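Local structure of putative mannose-1-phosphate guanylyl transferase (Thermus thermophilus, 2CU2) at residues A5-A9 / V105-D109; G132-A136 / V189-A193; E43-L48 / Y118-A123; T54-R60 / I73-P79. The protein probably catalyses the joining of GTP and mannose 1-phosphate into GDP-mannose, with release of pyrophosphate. One frame throughout, in Å; residues are numbered along the deposited sequence.

In the fold
The chain begins with strand 3-8 and passes through helix 37-45 before laying down strands 54-59 and 74-78. Contact 4 is the first to close, after a short loop of only 12 residues. Its whole loop lies within the larger ones completed later by contact 1, when 105-109 returns to 5-9, and by contact 3, when 118-123 reaches 43-48. These two larger loops cross, because their segments alternate along the chain. Contact 2 opens after both have closed and follows in series. Contacts 4, 1 and 2 run across one mixed sheet, from strand 74-78 through to strand 134-139, while contact 3 joins two helices that pack on that sheet.

Contact 1: A5-A9 / V105-D109; sequences ALVMA and VLPAD
The carbonyl oxygen of Leu106 receives two neighbouring groups of strand 5-8: Met8 N donates to Leu106 O over 2.8 Å, with 160° at the hydrogen, and Val7 CA brings its hydrogen to the same oxygen at 3.4 Å. The neighbouring rungs are Leu106 N to Leu6 O, 2.9 Å and nearly along the C=O axis, and the more bent Ala108 N to Met8 O at 3.1 Å. Together they form a parallel ladder. Pro107 costs this pairing nothing, since the donors turned to strand 5-8 belong to the residues before and after it.

On one face Met8 and Val105 meet. Met8 CG stands anti to the carbonyl carbon and the chain bends at chi3 (-66°), which brings CE back onto Val105 CG1 at 3.6 Å; the flexible thioether suits this fold-back. Leu6 CD2 lies alongside Val105 CG2. On the other face the two branches of Val7 divide the work: CG1 touches the methyl CB of Ala108 at 3.7 Å, and CG2 meets Leu106 CD1 obliquely at 4.0 Å.

Helix 83-98 covers the Met8 and Val105 face, helix 37-45 the face of Val7 and Leu106. Strand 54-59 continues the sheet beyond 5-8 and strand 184-192 beyond 105-107, so this pair sits deep in the core.

Contact 2: G132-A136 / V189-A193; sequences GFVVA and VFAFA
Two backbone hydrogen bonds join Val135 and Ala191 as an antiparallel hydrogen-bonded pair, Val135 N to Ala191 O at 3.0 Å and Ala191 N to Val135 O at 2.9 Å. Weaker CA-H contacts add to them: Phe190 CA comes within 3.1 Å of Val135 O, which thus serves two groups, and Ala136 CA faces Val189 O. Where the strands part, one water gives a hydrogen to Phe133 O at 2.7 Å and accepts one from Ala193 N, keeping both backbone groups satisfied.

The apolar contacts fall on both faces, Ala136 with Phe190 on one and Val135 with Ala191 on the other. Phe190 CG is anti to the carbonyl carbon (chi1 -56°), an orientation that carries the ring beside its cross-strand neighbour, with CE2 at 3.9 Å from Ala136 CB; a small methyl fits beside so broad a group. With only an alanine at Phe190, a gap would probably open beside Ala136 and Met238 would lose a packing neighbour. Val135 CB meets Ala191 CB at 4.2 Å, and Met125 of helix 115-128 packs over both residues. Val134 CG2 lies alongside Phe192 CD2 at 4.0 Å.

Strand 184-192 runs against its neighbours 102-107 and 134-139. Such a reversed strand within a largely parallel, helix-flanked sheet is characteristic of the Rossmann-like GT-A nucleotidyltransferase core.

Contact 3: E43-L48 / Y118-A123; sequences ERLAPL and YREALA. With SO4 (sulfate ion), chain C.
The last part of helix 37-45 and the turn after it lie against one side of helix 115-128, coming nearest in backbone at Leu48 and Arg119, whose CA atoms are 6.4 Å apart. Arg119 carries the polar part. Its NH1 donates to Arg44 O at 2.9 Å and 164°, with that oxygen in the guanidinium plane and the donor tilted from the carbonyl plane. A sulfate, probably from the crystallisation liquor, lies at another edge: NH2 reaches SO4 O1 at 2.7 Å, while NE makes two weak bonds to O3 and O4. Pro47 lies over one guanidinium face, toward its rim, with CG 3.7 Å above the plane; its compact, rigid ring puts only carbon against the flat group. A leucine in place of Arg119 would probably leave Arg44 O without this donor and the sulfate without its grip.

Arg44 works by its stem: CD sits over a face of the Tyr118 ring, 3.5 Å from the centroid, a CH-pi contact. The bend at chi3 (-55°) turns the chain onward to NE, which forms a salt bridge with Asp115. Beside Arg119, Leu48 and Leu122 cross obliquely and pack tightly, Leu48 CD2 lying 3.4 Å from Leu122 CB.

Toward the sheet, Leu48 and Leu122 touch Leu104, Tyr118 touches Leu106, and Leu45 touches Ala5 and Val7. This is the helix layer packed on one face of the central sheet in an alpha/beta fold.

Contact 4: T54-R60 / I73-P79; sequences TLLAVRR and IRLLLEP
The shortest bonds here are Leu56 N to Arg74 O and Glu78 N to Val58 O, each 2.7 Å; the first is almost straight, at 176°. They belong to a ladder of six: alternate residues of each segment, from Arg74 and Leu56 to Glu78 and Arg60, turn their N-H groups across, the regular pattern of parallel strands. The geometry varies along it: Leu76 N approaches Leu56 O from above the carbonyl plane, and the final rung, Arg60 N to Glu78 O at 2.8 Å, is bent to 139°.

The charged side chains lie toward the ends. Arg60 crosses Pro79 at about a right angle, with NH1 3.6 Å from Pro79 CB, and the same NH1 forms a salt bridge with Glu222. A water accepts from Arg59 NE and makes a weak bond to Pro79 O. At the far end Arg74 NE turns to Glu52 O, while its CB lies beside Leu55 CD2. Glu78 reaches back over the backbone, bringing OE2 to 3.6 Å from Ala57 CB; the small alanine accommodates this approach.

Packing fills both faces. Leu56 and Leu75 lie side by side, Leu56 CD2 a tight 3.4 Å from Leu75 CD2. Ile73 CG2 touches Leu56 CB at 3.7 Å, and farther along that face Val58 CG2 meets Leu77 CD2. On the other, Leu76 CD1 meets Leu55 CB at 3.9 Å beneath helix 83-98.

Strand 54-59, helix 63-66 and strand 74-78 form a beta-alpha-beta crossover, the building unit of the Rossmann-like sheet in this nucleotidyltransferase domain.

Contact 1: A5-A9 / V105-D109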
loop_
_atom_site.group_PDB
_atom_site.type_symbol
_atom_site.label_atom_id
_atom_site.label_comp_id
_atom_site.label_asym_id
_atom_site.label_seq_id
_atom_site.Cartn_x
_atom_site.Cartn_y
_atom_site.Cartn_z
ATOM N N ALA A 5 -34.330 -18.212 14.078
ATOM C CA ALA A 5 -32.952 -18.282 13.636
ATOM C C ALA A 5 -32.105 -17.324 14.453
ATOM O O ALA A 5 -32.467 -16.162 14.631
ATOM C CB ALA A 5 -32.861 -17.930 12.151
ATOM N N LEU A 6 -30.990 -17.828 14.971
ATOM C CA LEU A 6 -30.068 -17.004 15.735
ATOM C C LEU A 6 -28.847 -16.769 14.852
ATOM O O LEU A 6 -28.144 -17.714 14.484
ATOM C CB LEU A 6 -29.619 -17.701 17.024
ATOM C CG LEU A 6 -28.506 -16.935 17.756
ATOM C CD1 LEU A 6 -29.092 -15.667 18.378
ATOM C CD2 LEU A 6 -27.865 -17.801 18.829
ATOM N N VAL A 7 -28.607 -15.510 14.511
ATOM C CA VAL A 7 -27.448 -15.131 13.714
ATOM C C VAL A 7 -26.371 -14.480 14.580
ATOM O O VAL A 7 -26.505 -13.365 15.067
ATOM C CB VAL A 7 -27.911 -14.157 12.631
ATOM C CG1 VAL A 7 -26.718 -13.712 11.786
ATOM C CG2 VAL A 7 -28.935 -14.827 11.735
ATOM N N MET A 8 -25.285 -15.241 14.798
ATOM C CA MET A 8 -24.231 -14.751 15.674
ATOM C C MET A 8 -23.229 -13.867 14.931
ATOM O O MET A 8 -22.507 -14.297 14.042
ATOM C CB MET A 8 -23.517 -15.961 16.280
ATOM C CG MET A 8 -24.481 -16.895 17.016
ATOM S SD MET A 8 -23.625 -18.222 17.875
ATOM C CE MET A 8 -22.991 -19.083 16.428
ATOM N N ALA A 9 -23.239 -12.572 15.298
ATOM C CA ALA A 9 -22.270 -11.648 14.722
ATOM C C ALA A 9 -21.163 -11.323 15.727
ATOM O O ALA A 9 -21.398 -10.805 16.811
ATOM C CB ALA A 9 -23.007 -10.368 14.324
ATOM N N VAL A 105 -28.998 -22.051 14.473
ATOM C CA VAL A 105 -27.903 -21.203 14.930
ATOM C C VAL A 105 -26.834 -21.111 13.849
ATOM O O VAL A 105 -26.317 -22.130 13.391
ATOM C CB VAL A 105 -27.259 -21.766 16.220
ATOM C CG1 VAL A 105 -25.980 -21.012 16.535
ATOM C CG2 VAL A 105 -28.234 -21.655 17.378
ATOM N N LEU A 106 -26.500 -19.892 13.436
ATOM C CA LEU A 106 -25.487 -19.727 12.405
ATOM C C LEU A 106 -24.603 -18.493 12.537
ATOM O O LEU A 106 -25.034 -17.442 13.019
ATOM C CB LEU A 106 -26.140 -19.714 11.024
ATOM C CG LEU A 106 -27.308 -18.745 10.856
ATOM C CD1 LEU A 106 -27.006 -17.743 9.759
ATOM C CD2 LEU A 106 -28.556 -19.536 10.529
ATOM N N PRO A 107 -23.337 -18.611 12.106
ATOM C CA PRO A 107 -22.382 -17.511 12.070
ATOM C C PRO A 107 -22.664 -16.567 10.901
ATOM O O PRO A 107 -23.197 -16.948 9.868
ATOM C CB PRO A 107 -20.990 -18.115 11.935
ATOM C CG PRO A 107 -21.160 -19.475 11.272
ATOM C CD PRO A 107 -22.696 -19.810 11.581
ATOM N N ALA A 108 -22.316 -15.283 11.111
ATOM C CA ALA A 108 -22.574 -14.293 10.080
ATOM C C ALA A 108 -21.281 -13.886 9.375
ATOM O O ALA A 108 -21.257 -13.020 8.513
ATOM C CB ALA A 108 -23.220 -13.076 10.743
ATOM N N ASP A 109 -20.171 -14.516 9.794
ATOM C CA ASP A 109 -18.888 -14.136 9.215
ATOM C C ASP A 109 -18.293 -15.237 8.333
ATOM O O ASP A 109 -17.089 -15.428 8.262
ATOM C CB ASP A 109 -17.929 -13.767 10.353
ATOM C CG ASP A 109 -17.632 -14.992 11.214
ATOM O OD1 ASP A 109 -18.587 -15.676 11.590
ATOM O OD2 ASP A 109 -16.473 -15.209 11.558
#

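Contact 2: G132-A136 / V189-A193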
loop_
_atom_site.group_PDB
_atom_site.type_symbol
_atom_site.label_atom_id
_atom_site.label_comp_id
_atom_site.label_asym_id
_atom_site.label_seq_id
_atom_site.Cartn_x
_atom_site.Cartn_y
_atom_site.Cartn_z
ATOM N N GLY A 132 -34.491 -35.030 20.664
ATOM C CA GLY A 132 -33.275 -35.513 21.311
ATOM C C GLY A 132 -32.040 -35.099 20.506
ATOM O O GLY A 132 -30.963 -34.860 21.036
ATOM N N PHE A 133 -32.216 -34.978 19.187
ATOM C CA PHE A 133 -31.062 -34.774 18.316
ATOM C C PHE A 133 -30.671 -33.296 18.205
ATOM O O PHE A 133 -31.507 -32.418 18.034
ATOM C CB PHE A 133 -31.393 -35.344 16.933
ATOM C CG PHE A 133 -31.509 -36.841 17.009
ATOM C CD1 PHE A 133 -32.765 -37.426 17.118
ATOM C CD2 PHE A 133 -30.367 -37.626 17.035
ATOM C CE1 PHE A 133 -32.875 -38.803 17.263
ATOM C CE2 PHE A 133 -30.486 -39.006 17.180
ATOM C CZ PHE A 133 -31.737 -39.599 17.296
ATOM N N VAL A 134 -29.342 -33.111 18.297
ATOM C CA VAL A 134 -28.758 -31.862 17.838
ATOM C C VAL A 134 -28.130 -32.055 16.457
ATOM O O VAL A 134 -27.451 -33.037 16.189
ATOM C CB VAL A 134 -27.690 -31.422 18.842
ATOM C CG1 VAL A 134 -26.441 -32.288 18.688
ATOM C CG2 VAL A 134 -27.320 -29.969 18.602
ATOM N N VAL A 135 -28.390 -31.166 15.502
ATOM C CA VAL A 135 -27.887 -31.335 14.141
ATOM C C VAL A 135 -26.793 -30.331 13.778
ATOM O O VAL A 135 -26.907 -29.143 14.074
ATOM C CB VAL A 135 -29.041 -31.200 13.100
ATOM C CG1 VAL A 135 -28.560 -31.646 11.711
ATOM C CG2 VAL A 135 -30.247 -32.025 13.540
ATOM N N ALA A 136 -25.740 -30.817 13.124
ATOM C CA ALA A 136 -24.631 -29.967 12.710
ATOM C C ALA A 136 -24.452 -29.996 11.196
ATOM O O ALA A 136 -24.943 -30.905 10.512
ATOM C CB ALA A 136 -23.338 -30.408 13.402
ATOM N N VAL A 189 -22.851 -24.361 11.900
ATOM C CA VAL A 189 -24.305 -24.210 11.920
ATOM C C VAL A 189 -24.986 -25.363 12.663
ATOM O O VAL A 189 -24.584 -26.516 12.591
ATOM C CB VAL A 189 -24.804 -24.152 10.477
ATOM C CG1 VAL A 189 -26.325 -24.030 10.455
ATOM C CG2 VAL A 189 -24.196 -22.956 9.771
ATOM N N PHE A 190 -26.037 -25.007 13.426
ATOM C CA PHE A 190 -26.707 -26.021 14.235
ATOM C C PHE A 190 -28.232 -25.865 14.199
ATOM O O PHE A 190 -28.767 -24.781 14.007
ATOM C CB PHE A 190 -26.206 -25.893 15.674
ATOM C CG PHE A 190 -24.711 -26.009 15.705
ATOM C CD1 PHE A 190 -23.934 -24.858 15.765
ATOM C CD2 PHE A 190 -24.111 -27.257 15.690
ATOM C CE1 PHE A 190 -22.551 -24.962 15.814
ATOM C CE2 PHE A 190 -22.723 -27.353 15.742
ATOM C CZ PHE A 190 -21.939 -26.208 15.806
ATOM N N ALA A 191 -28.912 -27.015 14.359
ATOM C CA ALA A 191 -30.370 -27.005 14.381
ATOM C C ALA A 191 -30.910 -27.968 15.438
ATOM O O ALA A 191 -30.524 -29.127 15.512
ATOM C CB ALA A 191 -30.871 -27.420 12.997
ATOM N N PHE A 192 -31.783 -27.422 16.303
ATOM C CA PHE A 192 -32.362 -28.241 17.359
ATOM C C PHE A 192 -33.618 -27.588 17.931
ATOM O O PHE A 192 -33.849 -26.394 17.800
ATOM C CB PHE A 192 -31.319 -28.388 18.468
ATOM C CG PHE A 192 -30.745 -27.043 18.815
ATOM C CD1 PHE A 192 -31.406 -26.223 19.723
ATOM C CD2 PHE A 192 -29.551 -26.634 18.244
ATOM C CE1 PHE A 192 -30.863 -24.990 20.060
ATOM C CE2 PHE A 192 -29.013 -25.398 18.587
ATOM C CZ PHE A 192 -29.665 -24.572 19.495
ATOM N N ALA A 193 -34.473 -28.424 18.544
ATOM C CA ALA A 193 -35.543 -27.849 19.342
ATOM C C ALA A 193 -34.959 -27.207 20.598
ATOM O O ALA A 193 -34.035 -27.720 21.220
ATOM C CB ALA A 193 -36.510 -28.969 19.732
HETATM O O HOH W 1 -33.864 -31.362 18.804
#

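Contact 3: E43-L48 / Y118-A123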
loop_
_atom_site.group_PDB
_atom_site.type_symbol
_atom_site.label_atom_id
_atom_site.label_comp_id
_atom_site.label_asym_id
_atom_site.label_seq_id
_atom_site.Cartn_x
_atom_site.Cartn_y
_atom_site.Cartn_z
ATOM N N GLU A 43 -29.582 -12.156 3.646
ATOM C CA GLU A 43 -30.250 -12.305 2.357
ATOM C C GLU A 43 -30.458 -13.781 2.034
ATOM O O GLU A 43 -31.500 -14.190 1.530
ATOM C CB GLU A 43 -29.396 -11.641 1.277
ATOM C CG GLU A 43 -29.812 -11.941 -0.136
ATOM C CD GLU A 43 -28.905 -11.262 -1.148
ATOM O OE1 GLU A 43 -29.026 -11.581 -2.352
ATOM O OE2 GLU A 43 -28.077 -10.408 -0.741
ATOM N N ARG A 44 -29.440 -14.569 2.345
ATOM C CA ARG A 44 -29.423 -16.005 2.124
ATOM C C ARG A 44 -30.425 -16.725 3.037
ATOM O O ARG A 44 -30.993 -17.762 2.671
ATOM C CB ARG A 44 -27.997 -16.488 2.402
ATOM C CG ARG A 44 -27.754 -17.972 2.417
ATOM C CD ARG A 44 -26.282 -18.204 2.749
ATOM N NE ARG A 44 -25.436 -17.477 1.810
ATOM C CZ ARG A 44 -24.461 -16.639 2.151
ATOM N NH1 ARG A 44 -24.184 -16.405 3.432
ATOM N NH2 ARG A 44 -23.766 -16.026 1.199
ATOM N N LEU A 45 -30.635 -16.165 4.225
ATOM C CA LEU A 45 -31.534 -16.761 5.210
ATOM C C LEU A 45 -33.011 -16.391 5.052
ATOM O O LEU A 45 -33.880 -17.200 5.353
ATOM C CB LEU A 45 -31.075 -16.383 6.625
ATOM C CG LEU A 45 -31.822 -16.975 7.835
ATOM C CD1 LEU A 45 -31.705 -18.487 7.823
ATOM C CD2 LEU A 45 -31.240 -16.433 9.140
ATOM N N ALA A 46 -33.285 -15.175 4.581
ATOM C CA ALA A 46 -34.657 -14.688 4.431
ATOM C C ALA A 46 -35.679 -15.683 3.879
ATOM O O ALA A 46 -36.722 -15.902 4.492
ATOM C CB ALA A 46 -34.669 -13.413 3.590
ATOM N N PRO A 47 -35.396 -16.303 2.721
ATOM C CA PRO A 47 -36.331 -17.266 2.125
ATOM C C PRO A 47 -36.667 -18.468 3.002
ATOM O O PRO A 47 -37.739 -19.060 2.867
ATOM C CB PRO A 47 -35.626 -17.683 0.833
ATOM C CG PRO A 47 -34.819 -16.472 0.483
ATOM C CD PRO A 47 -34.242 -16.086 1.830
ATOM N N LEU A 48 -35.749 -18.832 3.894
ATOM C CA LEU A 48 -35.964 -19.974 4.770
ATOM C C LEU A 48 -36.591 -19.566 6.100
ATOM O O LEU A 48 -37.560 -20.180 6.547
ATOM C CB LEU A 48 -34.643 -20.701 5.024
ATOM C CG LEU A 48 -34.743 -21.978 5.865
ATOM C CD1 LEU A 48 -35.593 -23.000 5.128
ATOM C CD2 LEU A 48 -33.356 -22.537 6.139
ATOM N N TYR A 118 -27.459 -23.800 0.206
ATOM C CA TYR A 118 -27.266 -23.508 1.620
ATOM C C TYR A 118 -28.602 -23.678 2.341
ATOM O O TYR A 118 -28.679 -24.331 3.387
ATOM C CB TYR A 118 -26.760 -22.074 1.794
ATOM C CG TYR A 118 -26.512 -21.673 3.233
ATOM C CD1 TYR A 118 -25.241 -21.769 3.801
ATOM C CD2 TYR A 118 -27.550 -21.158 4.019
ATOM C CE1 TYR A 118 -25.001 -21.356 5.115
ATOM C CE2 TYR A 118 -27.326 -20.741 5.331
ATOM C CZ TYR A 118 -26.049 -20.841 5.874
ATOM O OH TYR A 118 -25.826 -20.420 7.168
ATOM N N ARG A 119 -29.656 -23.096 1.775
ATOM C CA ARG A 119 -30.978 -23.211 2.377
ATOM C C ARG A 119 -31.448 -24.659 2.390
ATOM O O ARG A 119 -32.005 -25.123 3.379
ATOM C CB ARG A 119 -31.990 -22.339 1.636
ATOM C CG ARG A 119 -31.825 -20.854 1.915
ATOM C CD ARG A 119 -33.015 -20.067 1.383
ATOM N NE ARG A 119 -33.024 -19.992 -0.075
ATOM C CZ ARG A 119 -32.317 -19.116 -0.788
ATOM N NH1 ARG A 119 -31.532 -18.228 -0.183
ATOM N NH2 ARG A 119 -32.401 -19.128 -2.115
ATOM N N GLU A 120 -31.208 -25.384 1.302
ATOM C CA GLU A 120 -31.629 -26.778 1.233
ATOM C C GLU A 120 -30.962 -27.586 2.343
ATOM O O GLU A 120 -31.596 -28.451 2.954
ATOM C CB GLU A 120 -31.318 -27.357 -0.153
ATOM C CG GLU A 120 -32.323 -26.893 -1.205
ATOM C CD GLU A 120 -31.984 -27.342 -2.617
ATOM O OE1 GLU A 120 -30.911 -27.954 -2.813
ATOM O OE2 GLU A 120 -32.789 -27.066 -3.536
ATOM N N ALA A 121 -29.697 -27.289 2.628
ATOM C CA ALA A 121 -28.982 -27.989 3.697
ATOM C C ALA A 121 -29.598 -27.662 5.063
ATOM O O ALA A 121 -29.754 -28.544 5.915
ATOM C CB ALA A 121 -27.507 -27.601 3.688
ATOM N N LEU A 122 -29.934 -26.395 5.276
ATOM C CA LEU A 122 -30.535 -25.973 6.539
ATOM C C LEU A 122 -31.926 -26.576 6.710
ATOM O O LEU A 122 -32.297 -26.989 7.809
ATOM C CB LEU A 122 -30.629 -24.449 6.610
ATOM C CG LEU A 122 -29.335 -23.702 6.947
ATOM C CD1 LEU A 122 -29.619 -22.209 7.098
ATOM C CD2 LEU A 122 -28.767 -24.250 8.231
ATOM N N ALA A 123 -32.695 -26.615 5.623
ATOM C CA ALA A 123 -34.039 -27.186 5.664
ATOM C C ALA A 123 -33.929 -28.630 6.126
ATOM O O ALA A 123 -34.708 -29.096 6.963
ATOM C CB ALA A 123 -34.687 -27.125 4.282
HETATM S S SO4 C . -35.186 -21.372 -2.515
HETATM O O1 SO4 C . -34.674 -20.153 -3.047
HETATM O O2 SO4 C . -36.076 -22.157 -3.297
HETATM O O3 SO4 C . -35.916 -21.046 -1.184
HETATM O O4 SO4 C . -34.120 -22.266 -2.106
#

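Contact 4: T54-R60 / I73-P79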
loop_
_atom_site.group_PDB
_atom_site.type_symbol
_atom_site.label_atom_id
_atom_site.label_comp_id
_atom_site.label_asym_id
_atom_site.label_seq_id
_atom_site.Cartn_x
_atom_site.Cartn_y
_atom_site.Cartn_z
ATOM N N THR A 54 -36.043 -13.864 13.180
ATOM C CA THR A 54 -34.587 -13.926 13.193
ATOM C C THR A 54 -33.990 -13.061 14.307
ATOM O O THR A 54 -34.376 -11.918 14.511
ATOM C CB THR A 54 -34.070 -13.456 11.834
ATOM O OG1 THR A 54 -34.579 -14.320 10.815
ATOM C CG2 THR A 54 -32.540 -13.508 11.813
ATOM N N LEU A 55 -33.034 -13.618 15.042
ATOM C CA LEU A 55 -32.385 -12.897 16.130
ATOM C C LEU A 55 -30.923 -12.638 15.771
ATOM O O LEU A 55 -30.176 -13.564 15.453
ATOM C CB LEU A 55 -32.469 -13.715 17.423
ATOM C CG LEU A 55 -33.859 -14.283 17.758
ATOM C CD1 LEU A 55 -33.748 -15.309 18.881
ATOM C CD2 LEU A 55 -34.806 -13.154 18.148
ATOM N N LEU A 56 -30.520 -11.376 15.818
ATOM C CA LEU A 56 -29.153 -11.010 15.500
ATOM C C LEU A 56 -28.369 -10.676 16.761
ATOM O O LEU A 56 -28.537 -9.603 17.333
ATOM C CB LEU A 56 -29.141 -9.812 14.552
ATOM C CG LEU A 56 -27.755 -9.251 14.228
ATOM C CD1 LEU A 56 -26.914 -10.304 13.499
ATOM C CD2 LEU A 56 -27.918 -8.008 13.380
ATOM N N ALA A 57 -27.511 -11.601 17.182
ATOM C CA ALA A 57 -26.692 -11.412 18.373
ATOM C C ALA A 57 -25.389 -10.679 18.062
ATOM O O ALA A 57 -24.601 -11.116 17.209
ATOM C CB ALA A 57 -26.386 -12.757 19.014
ATOM N N VAL A 58 -25.181 -9.559 18.754
ATOM C CA VAL A 58 -23.979 -8.743 18.664
ATOM C C VAL A 58 -23.637 -8.111 20.013
ATOM O O VAL A 58 -24.450 -8.030 20.923
ATOM C CB VAL A 58 -24.225 -7.651 17.621
ATOM C CG1 VAL A 58 -24.648 -8.283 16.297
ATOM C CG2 VAL A 58 -25.325 -6.723 18.099
ATOM N N ARG A 59 -22.365 -7.692 20.138
ATOM C CA ARG A 59 -21.939 -7.063 21.380
ATOM C C ARG A 59 -22.691 -5.754 21.634
ATOM O O ARG A 59 -23.160 -5.079 20.726
ATOM C CB ARG A 59 -20.437 -6.797 21.289
ATOM C CG ARG A 59 -19.610 -8.051 21.564
ATOM C CD ARG A 59 -19.656 -8.455 23.043
ATOM N NE ARG A 59 -18.777 -7.592 23.838
ATOM C CZ ARG A 59 -17.458 -7.856 23.801
ATOM N NH1 ARG A 59 -17.004 -8.864 23.077
ATOM N NH2 ARG A 59 -16.608 -7.074 24.472
ATOM N N ARG A 60 -22.833 -5.427 22.929
ATOM C CA ARG A 60 -23.551 -4.226 23.309
ATOM C C ARG A 60 -22.913 -2.970 22.717
ATOM O O ARG A 60 -23.581 -2.020 22.335
ATOM C CB ARG A 60 -23.562 -4.145 24.839
ATOM C CG ARG A 60 -24.002 -2.769 25.344
ATOM C CD ARG A 60 -24.417 -2.803 26.820
ATOM N NE ARG A 60 -23.320 -2.344 27.675
ATOM C CZ ARG A 60 -23.173 -2.947 28.869
ATOM N NH1 ARG A 60 -23.992 -3.922 29.226
ATOM N NH2 ARG A 60 -22.204 -2.548 29.698
ATOM N N ILE A 73 -35.733 -7.934 11.823
ATOM C CA ILE A 73 -34.819 -8.696 12.652
ATOM C C ILE A 73 -34.659 -8.040 14.023
ATOM O O ILE A 73 -34.613 -6.822 14.165
ATOM C CB ILE A 73 -33.469 -8.718 11.933
ATOM C CG1 ILE A 73 -33.587 -9.512 10.629
ATOM C CG2 ILE A 73 -32.404 -9.391 12.820
ATOM C CD1 ILE A 73 -32.312 -9.445 9.786
ATOM N N ARG A 74 -34.615 -8.897 15.057
ATOM C CA ARG A 74 -34.432 -8.396 16.414
ATOM C C ARG A 74 -32.972 -8.512 16.868
ATOM O O ARG A 74 -32.287 -9.494 16.615
ATOM C CB ARG A 74 -35.348 -9.201 17.346
ATOM C CG ARG A 74 -36.745 -9.416 16.759
ATOM C CD ARG A 74 -37.696 -10.105 17.753
ATOM N NE ARG A 74 -38.627 -11.001 17.056
ATOM C CZ ARG A 74 -39.361 -11.844 17.810
ATOM N NH1 ARG A 74 -39.230 -11.843 19.126
ATOM N NH2 ARG A 74 -40.233 -12.675 17.226
ATOM N N LEU A 75 -32.485 -7.435 17.521
ATOM C CA LEU A 75 -31.124 -7.448 18.060
ATOM C C LEU A 75 -31.072 -8.104 19.445
ATOM O O LEU A 75 -31.853 -7.797 20.335
ATOM C CB LEU A 75 -30.647 -5.991 18.170
ATOM C CG LEU A 75 -30.170 -5.425 16.828
ATOM C CD1 LEU A 75 -29.474 -4.068 16.971
ATOM C CD2 LEU A 75 -29.181 -6.346 16.109
ATOM N N LEU A 76 -30.107 -8.994 19.650
ATOM C CA LEU A 76 -29.866 -9.572 20.966
ATOM C C LEU A 76 -28.498 -9.035 21.341
ATOM O O LEU A 76 -27.478 -9.517 20.852
ATOM C CB LEU A 76 -29.825 -11.101 20.918
ATOM C CG LEU A 76 -31.155 -11.847 20.855
ATOM C CD1 LEU A 76 -30.891 -13.331 20.999
ATOM C CD2 LEU A 76 -32.077 -11.366 21.973
ATOM N N LEU A 77 -28.487 -8.024 22.197
ATOM C CA LEU A 77 -27.250 -7.388 22.616
ATOM C C LEU A 77 -26.551 -8.143 23.736
ATOM O O LEU A 77 -27.099 -8.297 24.827
ATOM C CB LEU A 77 -27.539 -5.948 23.051
ATOM C CG LEU A 77 -28.281 -5.092 22.016
ATOM C CD1 LEU A 77 -28.562 -3.718 22.595
ATOM C CD2 LEU A 77 -27.446 -4.972 20.741
ATOM N N GLU A 78 -25.342 -8.617 23.450
ATOM C CA GLU A 78 -24.536 -9.342 24.425
ATOM C C GLU A 78 -23.755 -8.319 25.243
ATOM O O GLU A 78 -22.921 -7.588 24.706
ATOM C CB GLU A 78 -23.567 -10.292 23.712
ATOM C CG GLU A 78 -24.248 -11.306 22.808
ATOM C CD GLU A 78 -23.291 -11.977 21.827
ATOM O OE1 GLU A 78 -22.484 -12.833 22.257
ATOM O OE2 GLU A 78 -23.351 -11.654 20.620
ATOM N N PRO A 79 -24.018 -8.251 26.556
ATOM C CA PRO A 79 -23.326 -7.302 27.434
ATOM C C PRO A 79 -21.808 -7.463 27.497
ATOM O O PRO A 79 -21.081 -6.479 27.633
ATOM C CB PRO A 79 -23.996 -7.535 28.792
ATOM C CG PRO A 79 -24.450 -8.955 28.717
ATOM C CD PRO A 79 -24.997 -9.048 27.315
HETATM O O HOH W 2 -20.098 -4.958 24.768
#